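Local coordinates for acetone carboxylase alpha subunit (PDB 5M45), which forms one subunit of a metal-containing carboxylase and belongs to the hydantoinase B/oxoprolinase family, at residues A118-I123 against V771-E776; H27-M32 against M122-W127; Q349-S354 against H402-A407. All blocks are in the same frame, centred on the assembly; numbering follows the deposited sequence.

In the fold
Following the chain from the N terminus, helix 24-38 comes first and is met about 90 residues later by the end of helix 111-124, which closes contact 2. The same helix, one turn earlier, waits for the very end of the chain: 771-776 returns to it in contact 1, a closure spanning 648 residues. Contact 3, between helices 349-361 and 401-422, is a local loop nested inside that long one. Contacts 1 and 2 share Met122 and Ile123 and touch through Arg28, whereas contact 3 lies nearer the centre of the chain and reaches contact 1 through Gln349 and Val350. Contacts 2 and 3 do not touch.

Contact 1 of 3, residues A118-I123 against V771-E776; sequences AIKYMI and VQFVEE. With AE4 (3,6,9,12,15-pentaoxaheptadecan-1-ol), chain P.
Tyr121 and Val771 mark the closest backbone approach, their CA atoms 6.4 Å apart, where the irregular C-terminal tail passes helix 111-124 before leading away from it. No hydrogen bond joins the two segments; they are held by apolar contacts and by a ligand that both touch. Val771 CG2 sits against the helix backbone, 3.8 Å from Lys120 O and close to Tyr121 N, so that the valine methyl rests on the peptide linking these two residues. Lys120 carries the rest of the contact. Its side chain runs out extended beyond CG, and its methylene CD comes to the rim of the Phe773 ring, near the ring plane, with CD 3.8 Å from Phe773 CE1. The aromatic therefore meets the aliphatic shaft of the lysine, while the charged end passes on to the bound 3,6,9,12,15-pentaoxaheptadecan-1-ol. There Lys120 NZ donates a hydrogen bond to O19 of the ligand at 2.9 Å, with the ether oxygen O16 equally near to NZ. Phe773 CE1 also meets ligand atom C18 at 3.8 Å, and ligand O13 lies at the ring edge, in its plane. Both residues belong to the ligand pocket, which Lys36, Gly113, Gly116, Ala117, Ala375 and Tyr376 complete. A second partner of the ammonium group is Asp100, which forms a salt bridge with NZ and probably helps to fix its position. The Tyr121 hydroxyl, by contrast, is bonded to His218 and Arg222 of the second subunit. Arg28 of helix 24-38 packs on both Lys120 and Val771, Phe773 lies against Val350 of helix 349-361, and Glu775 makes backbone hydrogen bonds with Phe380 of strand 378-381, while the Glu775 side chain forms a salt bridge with Arg331 of the adjacent strand 330-333.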
loop_
_atom_site.group_PDB
_atom_site.type_symbol
_atom_site.label_atom_id
_atom_site.label_comp_id
_atom_site.label_asym_id
_atom_site.label_seq_id
_atom_site.Cartn_x
_atom_site.Cartn_y
_atom_site.Cartn_z
ATOM N N ALA A 118 -4.020 -17.218 10.236
ATOM C CA ALA A 118 -3.195 -16.985 9.043
ATOM C C ALA A 118 -2.584 -18.302 8.518
ATOM O O ALA A 118 -2.580 -18.541 7.301
ATOM C CB ALA A 118 -2.101 -15.961 9.294
ATOM N N ILE A 119 -2.079 -19.133 9.421
ATOM C CA ILE A 119 -1.593 -20.465 9.041
ATOM C C ILE A 119 -2.746 -21.280 8.377
ATOM O O ILE A 119 -2.550 -21.890 7.323
ATOM C CB ILE A 119 -1.020 -21.222 10.257
ATOM C CG1 ILE A 119 0.295 -20.598 10.720
ATOM C CG2 ILE A 119 -0.773 -22.698 9.924
ATOM C CD1 ILE A 119 0.690 -20.908 12.158
ATOM N N LYS A 120 -3.942 -21.234 8.971
ATOM C CA LYS A 120 -5.071 -21.978 8.414
ATOM C C LYS A 120 -5.499 -21.452 7.015
ATOM O O LYS A 120 -5.926 -22.240 6.156
ATOM C CB LYS A 120 -6.246 -22.013 9.406
ATOM C CG LYS A 120 -5.936 -22.823 10.659
ATOM C CD LYS A 120 -6.869 -22.527 11.837
ATOM C CE LYS A 120 -6.307 -23.098 13.125
ATOM N NZ LYS A 120 -7.179 -22.880 14.292
ATOM N N TYR A 121 -5.377 -20.140 6.777
ATOM C CA TYR A 121 -5.595 -19.585 5.441
ATOM C C TYR A 121 -4.611 -20.205 4.400
ATOM O O TYR A 121 -5.008 -20.559 3.279
ATOM C CB TYR A 121 -5.487 -18.047 5.444
ATOM C CG TYR A 121 -5.847 -17.391 4.119
ATOM C CD1 TYR A 121 -7.175 -17.089 3.811
ATOM C CD2 TYR A 121 -4.880 -17.097 3.164
ATOM C CE1 TYR A 121 -7.518 -16.487 2.605
ATOM C CE2 TYR A 121 -5.213 -16.481 1.946
ATOM C CZ TYR A 121 -6.526 -16.186 1.666
ATOM O OH TYR A 121 -6.884 -15.612 0.486
ATOM N N MET A 122 -3.340 -20.297 4.762
ATOM C CA MET A 122 -2.335 -20.979 3.912
ATOM C C MET A 122 -2.687 -22.435 3.651
ATOM O O MET A 122 -2.569 -22.932 2.514
ATOM C CB MET A 122 -0.899 -20.846 4.494
ATOM C CG MET A 122 -0.373 -19.397 4.556
ATOM S SD MET A 122 1.392 -19.221 4.908
ATOM C CE MET A 122 1.462 -19.365 6.675
ATOM N N ILE A 123 -3.137 -23.121 4.681
ATOM C CA ILE A 123 -3.569 -24.527 4.565
ATOM C C ILE A 123 -4.724 -24.640 3.557
ATOM O O ILE A 123 -4.657 -25.399 2.591
ATOM C CB ILE A 123 -3.969 -25.098 5.948
ATOM C CG1 ILE A 123 -2.733 -25.169 6.847
ATOM C CG2 ILE A 123 -4.607 -26.485 5.787
ATOM C CD1 ILE A 123 -2.979 -25.648 8.262
ATOM N N VAL A 771 -11.673 -19.227 5.845
ATOM C CA VAL A 771 -11.827 -20.248 6.891
ATOM C C VAL A 771 -12.950 -19.814 7.837
ATOM O O VAL A 771 -12.952 -18.687 8.303
ATOM C CB VAL A 771 -10.508 -20.476 7.672
ATOM C CG1 VAL A 771 -10.637 -21.706 8.602
ATOM C CG2 VAL A 771 -9.346 -20.651 6.703
ATOM N N GLN A 772 -13.869 -20.724 8.147
ATOM C CA GLN A 772 -15.021 -20.371 8.961
ATOM C C GLN A 772 -14.765 -20.777 10.426
ATOM O O GLN A 772 -14.403 -21.935 10.692
ATOM C CB GLN A 772 -16.240 -21.080 8.393
ATOM C CG GLN A 772 -17.558 -20.555 8.933
ATOM C CD GLN A 772 -17.759 -19.075 8.653
ATOM O OE1 GLN A 772 -18.061 -18.273 9.552
ATOM N NE2 GLN A 772 -17.563 -18.693 7.402
ATOM N N PHE A 773 -14.898 -19.832 11.363
ATOM C CA PHE A 773 -14.667 -20.099 12.794
ATOM C C PHE A 773 -15.914 -19.914 13.674
ATOM O O PHE A 773 -15.849 -20.265 14.842
ATOM C CB PHE A 773 -13.525 -19.216 13.363
ATOM C CG PHE A 773 -12.218 -19.350 12.654
ATOM C CD1 PHE A 773 -11.286 -20.336 13.021
ATOM C CD2 PHE A 773 -11.893 -18.501 11.640
ATOM C CE1 PHE A 773 -10.077 -20.461 12.337
ATOM C CE2 PHE A 773 -10.644 -18.579 10.988
ATOM C CZ PHE A 773 -9.752 -19.578 11.326
ATOM N N VAL A 774 -16.994 -19.322 13.153
ATOM C CA VAL A 774 -18.188 -18.979 13.926
ATOM C C VAL A 774 -19.447 -19.327 13.115
ATOM O O VAL A 774 -19.366 -19.569 11.912
ATOM C CB VAL A 774 -18.240 -17.475 14.294
ATOM C CG1 VAL A 774 -16.958 -17.029 14.993
ATOM C CG2 VAL A 774 -18.437 -16.591 13.059
ATOM N N GLU A 775 -20.592 -19.343 13.773
ATOM C CA GLU A 775 -21.895 -19.378 13.101
ATOM C C GLU A 775 -22.196 -17.957 12.691
ATOM O O GLU A 775 -21.909 -17.040 13.449
ATOM C CB GLU A 775 -23.004 -19.891 14.033
ATOM C CG GLU A 775 -22.825 -21.331 14.447
ATOM C CD GLU A 775 -23.801 -21.745 15.545
ATOM O OE1 GLU A 775 -25.001 -21.343 15.485
ATOM O OE2 GLU A 775 -23.356 -22.452 16.484
ATOM N N GLU A 776 -22.749 -17.771 11.483
ATOM C CA GLU A 776 -22.984 -16.416 10.952
ATOM C C GLU A 776 -24.317 -16.179 10.251
ATOM O O GLU A 776 -25.241 -16.934 10.492
ATOM C CB GLU A 776 -21.806 -15.971 10.085
ATOM C CG GLU A 776 -21.596 -16.795 8.858
ATOM C CD GLU A 776 -20.437 -16.281 8.032
ATOM O OE1 GLU A 776 -20.568 -16.384 6.792
ATOM O OE2 GLU A 776 -19.416 -15.768 8.572
ATOM O OXT GLU A 776 -24.515 -15.145 9.546
HETATM C C2 AE4 P . -20.390 -26.691 15.957
HETATM C C3 AE4 P . -19.337 -27.051 14.910
HETATM O O4 AE4 P . -18.150 -27.505 15.568
HETATM C C5 AE4 P . -17.253 -28.285 14.763
HETATM C C6 AE4 P . -15.809 -28.124 15.254
HETATM O O7 AE4 P . -14.999 -27.363 14.344
HETATM C C8 AE4 P . -15.328 -25.966 14.339
HETATM C C9 AE4 P . -14.485 -25.257 13.294
HETATM C C11 AE4 P . -13.444 -23.391 14.405
HETATM O O10 AE4 P . -13.318 -24.725 13.922
HETATM C C12 AE4 P . -12.860 -23.318 15.805
HETATM O O13 AE4 P . -11.450 -23.089 15.751
HETATM C C14 AE4 P . -10.968 -22.452 16.926
HETATM C C15 AE4 P . -9.444 -22.413 16.908
HETATM O O16 AE4 P . -9.031 -21.443 15.946
HETATM C C17 AE4 P . -8.690 -20.175 16.495
HETATM C C18 AE4 P . -8.098 -19.333 15.371
HETATM O O19 AE4 P . -6.953 -20.011 14.804
#

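Contact 2 of 3, residues H27-M32 against M122-W127; sequences HRDRLM and MIENNW
A single water molecule is gripped by Arg28, Asp29 and Glu124, and it links helix 24-38 to helix 111-124 alongside a direct salt bridge from Lys25 to Glu124. The water accepts from Arg28 NH1 at 2.9 Å. It donates to both carboxylates, and its bond to Asp29 OD1 measures 3.0 Å. The one to Glu124 OE2 is shorter, at 2.6 Å. The water lies in the plane of the guanidinium, at its edge, as suits an acceptor of an N-H. Direct pairing of the arginine with the glutamate is absent: Arg28 NH1 and Glu124 OE2 stay 4.4 Å apart, beyond a salt bridge, so the water stands in for it. The acids come from different helices, with Asp29 OD1 and Glu124 OE2 4.1 Å apart and their carboxylate planes turned by 77°. Such a pair of like charges would be costly alone, but Lys25, one turn before Asp29, makes salt bridges with Asp29 OD2 and Glu124 OE2, which probably eases the repulsion. Glu124 reaches this site through a bend at chi2 (64°) that swings its carboxylate toward helix 24-38. Nearer the backbones, Arg28 CB meets Ile123 CG2 at 4.2 Å, a modest apolar contact at the nearest approach of the two chains. The guanidinium is also backed from within its own helix, for Met32 CG lies 3.9 Å above its plane, over the centre. After Glu124 the chain leaves helical geometry at Asn125, and the loop carries Trp127 to an edge-to-face contact with His218 of the second subunit. The whole is a water-bridged, partly buried helix-helix contact that joins helix 24-38 to the C-terminal end of helix 111-124, with the Arg28 side chain about 5 Å from the bound 3,6,9,12,15-pentaoxaheptadecan-1-ol.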
loop_
_atom_site.group_PDB
_atom_site.type_symbol
_atom_site.label_atom_id
_atom_site.label_comp_id
_atom_site.label_asym_id
_atom_site.label_seq_id
_atom_site.Cartn_x
_atom_site.Cartn_y
_atom_site.Cartn_z
ATOM N N HIS A 27 -4.661 -33.203 6.476
ATOM C CA HIS A 27 -4.392 -33.323 7.897
ATOM C C HIS A 27 -5.407 -32.515 8.740
ATOM O O HIS A 27 -6.084 -33.049 9.618
ATOM C CB HIS A 27 -2.947 -32.864 8.163
ATOM C CG HIS A 27 -2.475 -33.044 9.579
ATOM N ND1 HIS A 27 -2.243 -34.290 10.136
ATOM C CD2 HIS A 27 -2.138 -32.146 10.533
ATOM C CE1 HIS A 27 -1.788 -34.143 11.365
ATOM N NE2 HIS A 27 -1.720 -32.854 11.631
ATOM N N ARG A 28 -5.515 -31.227 8.454
ATOM C CA ARG A 28 -6.475 -30.372 9.166
ATOM C C ARG A 28 -7.927 -30.847 8.986
ATOM O O ARG A 28 -8.662 -30.927 9.956
ATOM C CB ARG A 28 -6.339 -28.898 8.773
ATOM C CG ARG A 28 -7.342 -28.024 9.518
ATOM C CD ARG A 28 -7.084 -26.552 9.460
ATOM N NE ARG A 28 -8.082 -25.837 10.263
ATOM C CZ ARG A 28 -9.237 -25.335 9.812
ATOM N NH1 ARG A 28 -9.584 -25.425 8.525
ATOM N NH2 ARG A 28 -10.063 -24.731 10.657
ATOM N N ASP A 29 -8.336 -31.178 7.759
ATOM C CA ASP A 29 -9.720 -31.630 7.523
ATOM C C ASP A 29 -10.087 -32.888 8.355
ATOM O O ASP A 29 -11.216 -32.974 8.876
ATOM C CB ASP A 29 -10.006 -31.858 6.031
ATOM C CG ASP A 29 -10.094 -30.549 5.210
ATOM O OD1 ASP A 29 -10.099 -29.419 5.748
ATOM O OD2 ASP A 29 -10.131 -30.640 3.971
ATOM N N ARG A 30 -9.143 -33.837 8.480
ATOM C CA ARG A 30 -9.331 -35.065 9.277
ATOM C C ARG A 30 -9.540 -34.696 10.747
ATOM O O ARG A 30 -10.468 -35.176 11.393
ATOM C CB ARG A 30 -8.134 -36.043 9.112
ATOM C CG ARG A 30 -8.165 -37.236 10.068
ATOM C CD ARG A 30 -7.133 -38.320 9.764
ATOM N NE ARG A 30 -5.758 -37.809 9.924
ATOM C CZ ARG A 30 -5.058 -37.766 11.062
ATOM N NH1 ARG A 30 -5.556 -38.153 12.202
ATOM N NH2 ARG A 30 -3.787 -37.345 11.058
ATOM N N LEU A 31 -8.703 -33.810 11.256
ATOM C CA LEU A 31 -8.809 -33.362 12.647
ATOM C C LEU A 31 -10.094 -32.575 12.954
ATOM O O LEU A 31 -10.704 -32.772 14.016
ATOM C CB LEU A 31 -7.576 -32.560 13.049
ATOM C CG LEU A 31 -6.221 -33.276 12.926
ATOM C CD1 LEU A 31 -5.108 -32.317 13.382
ATOM C CD2 LEU A 31 -6.153 -34.542 13.725
ATOM N N MET A 32 -10.507 -31.705 12.043
ATOM C CA MET A 32 -11.738 -30.929 12.244
ATOM C C MET A 32 -12.998 -31.828 12.199
ATOM O O MET A 32 -13.943 -31.629 12.977
ATOM C CB MET A 32 -11.855 -29.762 11.238
ATOM C CG MET A 32 -10.767 -28.685 11.358
ATOM S SD MET A 32 -10.618 -27.856 12.971
ATOM C CE MET A 32 -9.386 -28.917 13.759
ATOM N N MET A 122 -3.340 -20.297 4.762
ATOM C CA MET A 122 -2.335 -20.979 3.912
ATOM C C MET A 122 -2.687 -22.435 3.651
ATOM O O MET A 122 -2.569 -22.932 2.514
ATOM C CB MET A 122 -0.899 -20.846 4.494
ATOM C CG MET A 122 -0.373 -19.397 4.556
ATOM S SD MET A 122 1.392 -19.221 4.908
ATOM C CE MET A 122 1.462 -19.365 6.675
ATOM N N ILE A 123 -3.137 -23.121 4.681
ATOM C CA ILE A 123 -3.569 -24.527 4.565
ATOM C C ILE A 123 -4.724 -24.640 3.557
ATOM O O ILE A 123 -4.657 -25.399 2.591
ATOM C CB ILE A 123 -3.969 -25.098 5.948
ATOM C CG1 ILE A 123 -2.733 -25.169 6.847
ATOM C CG2 ILE A 123 -4.607 -26.485 5.787
ATOM C CD1 ILE A 123 -2.979 -25.648 8.262
ATOM N N GLU A 124 -5.752 -23.833 3.760
ATOM C CA GLU A 124 -6.986 -23.907 2.992
ATOM C C GLU A 124 -6.864 -23.399 1.554
ATOM O O GLU A 124 -7.685 -23.753 0.706
ATOM C CB GLU A 124 -8.022 -23.076 3.723
ATOM C CG GLU A 124 -9.437 -23.353 3.391
ATOM C CD GLU A 124 -9.960 -24.760 3.744
ATOM O OE1 GLU A 124 -11.179 -24.884 3.506
ATOM O OE2 GLU A 124 -9.297 -25.762 4.174
ATOM N N ASN A 125 -5.871 -22.551 1.269
ATOM C CA ASN A 125 -5.680 -21.991 -0.072
ATOM C C ASN A 125 -4.475 -22.604 -0.850
ATOM O O ASN A 125 -4.056 -22.079 -1.894
ATOM C CB ASN A 125 -5.568 -20.490 0.026
ATOM C CG ASN A 125 -6.902 -19.847 0.356
ATOM O OD1 ASN A 125 -7.676 -19.526 -0.556
ATOM N ND2 ASN A 125 -7.218 -19.726 1.643
ATOM N N ASN A 126 -3.960 -23.731 -0.364
ATOM C CA ASN A 126 -2.979 -24.541 -1.089
ATOM C C ASN A 126 -1.652 -23.811 -1.338
ATOM O O ASN A 126 -1.025 -23.938 -2.416
ATOM C CB ASN A 126 -3.578 -25.117 -2.371
ATOM C CG ASN A 126 -2.822 -26.352 -2.882
ATOM O OD1 ASN A 126 -1.958 -26.890 -2.219
ATOM N ND2 ASN A 126 -3.199 -26.814 -4.062
ATOM N N TRP A 127 -1.199 -23.106 -0.309
ATOM C CA TRP A 127 0.169 -22.621 -0.246
ATOM C C TRP A 127 1.185 -23.767 -0.412
ATOM O O TRP A 127 2.300 -23.533 -0.890
ATOM C CB TRP A 127 0.440 -21.907 1.080
ATOM C CG TRP A 127 0.517 -20.400 1.047
ATOM C CD1 TRP A 127 1.554 -19.653 1.532
ATOM C CD2 TRP A 127 -0.458 -19.465 0.577
ATOM N NE1 TRP A 127 1.306 -18.318 1.365
ATOM C CE2 TRP A 127 0.071 -18.155 0.808
ATOM C CE3 TRP A 127 -1.702 -19.579 -0.024
ATOM C CZ2 TRP A 127 -0.610 -16.988 0.454
ATOM C CZ3 TRP A 127 -2.403 -18.400 -0.369
ATOM C CH2 TRP A 127 -1.831 -17.121 -0.130
HETATM O O HOH W 1 -8.456 -26.949 6.302
#

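Contact 3 of 3, residues Q349-S354 against H402-A407; sequences QVSFTS and HFLVSA
Phe352 and Leu404 pack together in a buried helix-helix contact near the centre of the chain, where the first turns of helices 349-361 and 401-422 lie side by side within the hydantoinase B/oxoprolinase family region. The short segments run in roughly the same direction, with an angle of 35° between them and axes 10.5 Å apart at closest approach. No hydrogen bond joins the two segments themselves, although Trp408 NE1, next along helix 401-422, bonds to Phe352 O. Phe352 is the wedge: with CG anti to the backbone N (chi1 -174°), its ring is carried across to the other helix and presents its rim there. Leu404 CD2 touches that rim, 3.8 Å from Phe352 CD1, and also lies against the CA and CB of the same residue, so one methyl fills the angle between ring and helix backbone. Further round the ring, Ala407 CB lies in its plane, 3.9 Å from Phe352 CE1. Leucine and alanine, one helical turn apart, thus meet neighbouring atoms of the ring edge. The other methyl of Leu404, CD1, faces Ser351 OG more loosely, at 4.4 Å, while that hydroxyl is bonded to His348 O. Phe334 adds an edge-to-face contact to Phe352, and Ala407 touches Ala318 of strand 313-324, so the pair of helices is joined to the neighbouring sheet. The hydroxyls of Thr353, Ser354 and Ser406 bond back to carbonyls of their own helices. Thr353 OG1 and Ser354 OG bond to the carbonyls of Gln349 and Val350, each of which also receives the matching backbone N-H from the opposite face of its plane. In helix 401-422, Ser406 OG donates to His402 O at 2.7 Å, nearly in line with the carbonyl bond at 174°.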
loop_
_atom_site.group_PDB
_atom_site.type_symbol
_atom_site.label_atom_id
_atom_site.label_comp_id
_atom_site.label_asym_id
_atom_site.label_seq_id
_atom_site.Cartn_x
_atom_site.Cartn_y
_atom_site.Cartn_z
ATOM N N GLN A 349 -14.161 -11.756 12.372
ATOM C CA GLN A 349 -14.584 -12.828 13.280
ATOM C C GLN A 349 -13.423 -13.381 14.140
ATOM O O GLN A 349 -13.602 -13.669 15.313
ATOM C CB GLN A 349 -15.375 -13.932 12.524
ATOM C CG GLN A 349 -14.539 -14.817 11.594
ATOM C CD GLN A 349 -15.400 -15.928 10.981
ATOM O OE1 GLN A 349 -15.326 -17.074 11.381
ATOM N NE2 GLN A 349 -16.227 -15.572 10.027
ATOM N N VAL A 350 -12.244 -13.526 13.561
ATOM C CA VAL A 350 -11.056 -14.007 14.268
ATOM C C VAL A 350 -10.588 -13.046 15.372
ATOM O O VAL A 350 -10.366 -13.488 16.510
ATOM C CB VAL A 350 -9.875 -14.288 13.290
ATOM C CG1 VAL A 350 -8.603 -14.597 14.056
ATOM C CG2 VAL A 350 -10.204 -15.436 12.318
ATOM N N SER A 351 -10.390 -11.761 15.058
ATOM C CA SER A 351 -9.949 -10.818 16.085
ATOM C C SER A 351 -11.014 -10.640 17.196
ATOM O O SER A 351 -10.666 -10.544 18.368
ATOM C CB SER A 351 -9.562 -9.467 15.469
ATOM O OG SER A 351 -10.655 -8.864 14.755
ATOM N N PHE A 352 -12.298 -10.595 16.810
ATOM C CA PHE A 352 -13.354 -10.474 17.790
ATOM C C PHE A 352 -13.403 -11.654 18.780
ATOM O O PHE A 352 -13.416 -11.439 19.997
ATOM C CB PHE A 352 -14.726 -10.297 17.119
ATOM C CG PHE A 352 -15.848 -10.011 18.097
ATOM C CD1 PHE A 352 -16.041 -8.729 18.572
ATOM C CD2 PHE A 352 -16.660 -11.011 18.539
ATOM C CE1 PHE A 352 -17.060 -8.456 19.502
ATOM C CE2 PHE A 352 -17.720 -10.741 19.438
ATOM C CZ PHE A 352 -17.896 -9.471 19.934
ATOM N N THR A 353 -13.401 -12.880 18.276
ATOM C CA THR A 353 -13.476 -14.080 19.121
ATOM C C THR A 353 -12.151 -14.382 19.885
ATOM O O THR A 353 -12.182 -14.890 21.048
ATOM C CB THR A 353 -13.935 -15.312 18.331
ATOM O OG1 THR A 353 -13.011 -15.617 17.279
ATOM C CG2 THR A 353 -15.359 -15.114 17.767
ATOM N N SER A 354 -11.012 -14.075 19.262
ATOM C CA SER A 354 -9.697 -14.185 19.940
ATOM C C SER A 354 -9.595 -13.250 21.164
ATOM O O SER A 354 -9.022 -13.640 22.202
ATOM C CB SER A 354 -8.516 -13.987 18.978
ATOM O OG SER A 354 -8.529 -14.995 17.975
ATOM N N HIS A 402 -11.169 0.338 19.004
ATOM C CA HIS A 402 -12.231 1.296 19.463
ATOM C C HIS A 402 -13.572 0.582 19.703
ATOM O O HIS A 402 -14.223 0.753 20.755
ATOM C CB HIS A 402 -12.411 2.383 18.420
ATOM C CG HIS A 402 -13.270 3.537 18.836
ATOM N ND1 HIS A 402 -13.060 4.251 19.989
ATOM C CD2 HIS A 402 -14.319 4.129 18.213
ATOM C CE1 HIS A 402 -13.950 5.229 20.075
ATOM N NE2 HIS A 402 -14.725 5.178 19.003
ATOM N N PHE A 403 -13.936 -0.267 18.723
ATOM C CA PHE A 403 -15.132 -1.109 18.836
ATOM C C PHE A 403 -14.901 -2.347 19.682
ATOM O O PHE A 403 -15.726 -2.689 20.545
ATOM C CB PHE A 403 -15.639 -1.506 17.425
ATOM C CG PHE A 403 -16.341 -0.380 16.658
ATOM C CD1 PHE A 403 -16.357 0.964 17.103
ATOM C CD2 PHE A 403 -16.993 -0.691 15.477
ATOM C CE1 PHE A 403 -17.019 1.943 16.363
ATOM C CE2 PHE A 403 -17.643 0.273 14.744
ATOM C CZ PHE A 403 -17.653 1.602 15.181
ATOM N N LEU A 404 -13.792 -3.038 19.444
ATOM C CA LEU A 404 -13.518 -4.313 20.134
ATOM C C LEU A 404 -13.537 -4.205 21.675
ATOM O O LEU A 404 -14.240 -4.957 22.342
ATOM C CB LEU A 404 -12.149 -4.897 19.679
ATOM C CG LEU A 404 -12.029 -5.423 18.226
ATOM C CD1 LEU A 404 -10.584 -5.795 17.906
ATOM C CD2 LEU A 404 -12.927 -6.629 17.985
ATOM N N VAL A 405 -12.766 -3.251 22.223
ATOM C CA VAL A 405 -12.644 -3.115 23.699
ATOM C C VAL A 405 -13.965 -2.643 24.336
ATOM O O VAL A 405 -14.207 -2.902 25.534
ATOM C CB VAL A 405 -11.485 -2.187 24.144
ATOM C CG1 VAL A 405 -10.169 -2.612 23.513
ATOM C CG2 VAL A 405 -11.774 -0.730 23.840
ATOM N N SER A 406 -14.812 -1.984 23.520
ATOM C CA SER A 406 -16.091 -1.453 23.959
ATOM C C SER A 406 -17.198 -2.543 23.969
ATOM O O SER A 406 -18.168 -2.430 24.714
ATOM C CB SER A 406 -16.509 -0.281 23.040
ATOM O OG SER A 406 -15.615 0.832 23.121
ATOM N N ALA A 407 -17.044 -3.585 23.151
ATOM C CA ALA A 407 -17.932 -4.758 23.180
ATOM C C ALA A 407 -17.517 -5.806 24.215
ATOM O O ALA A 407 -18.378 -6.380 24.881
ATOM C CB ALA A 407 -17.981 -5.384 21.792
#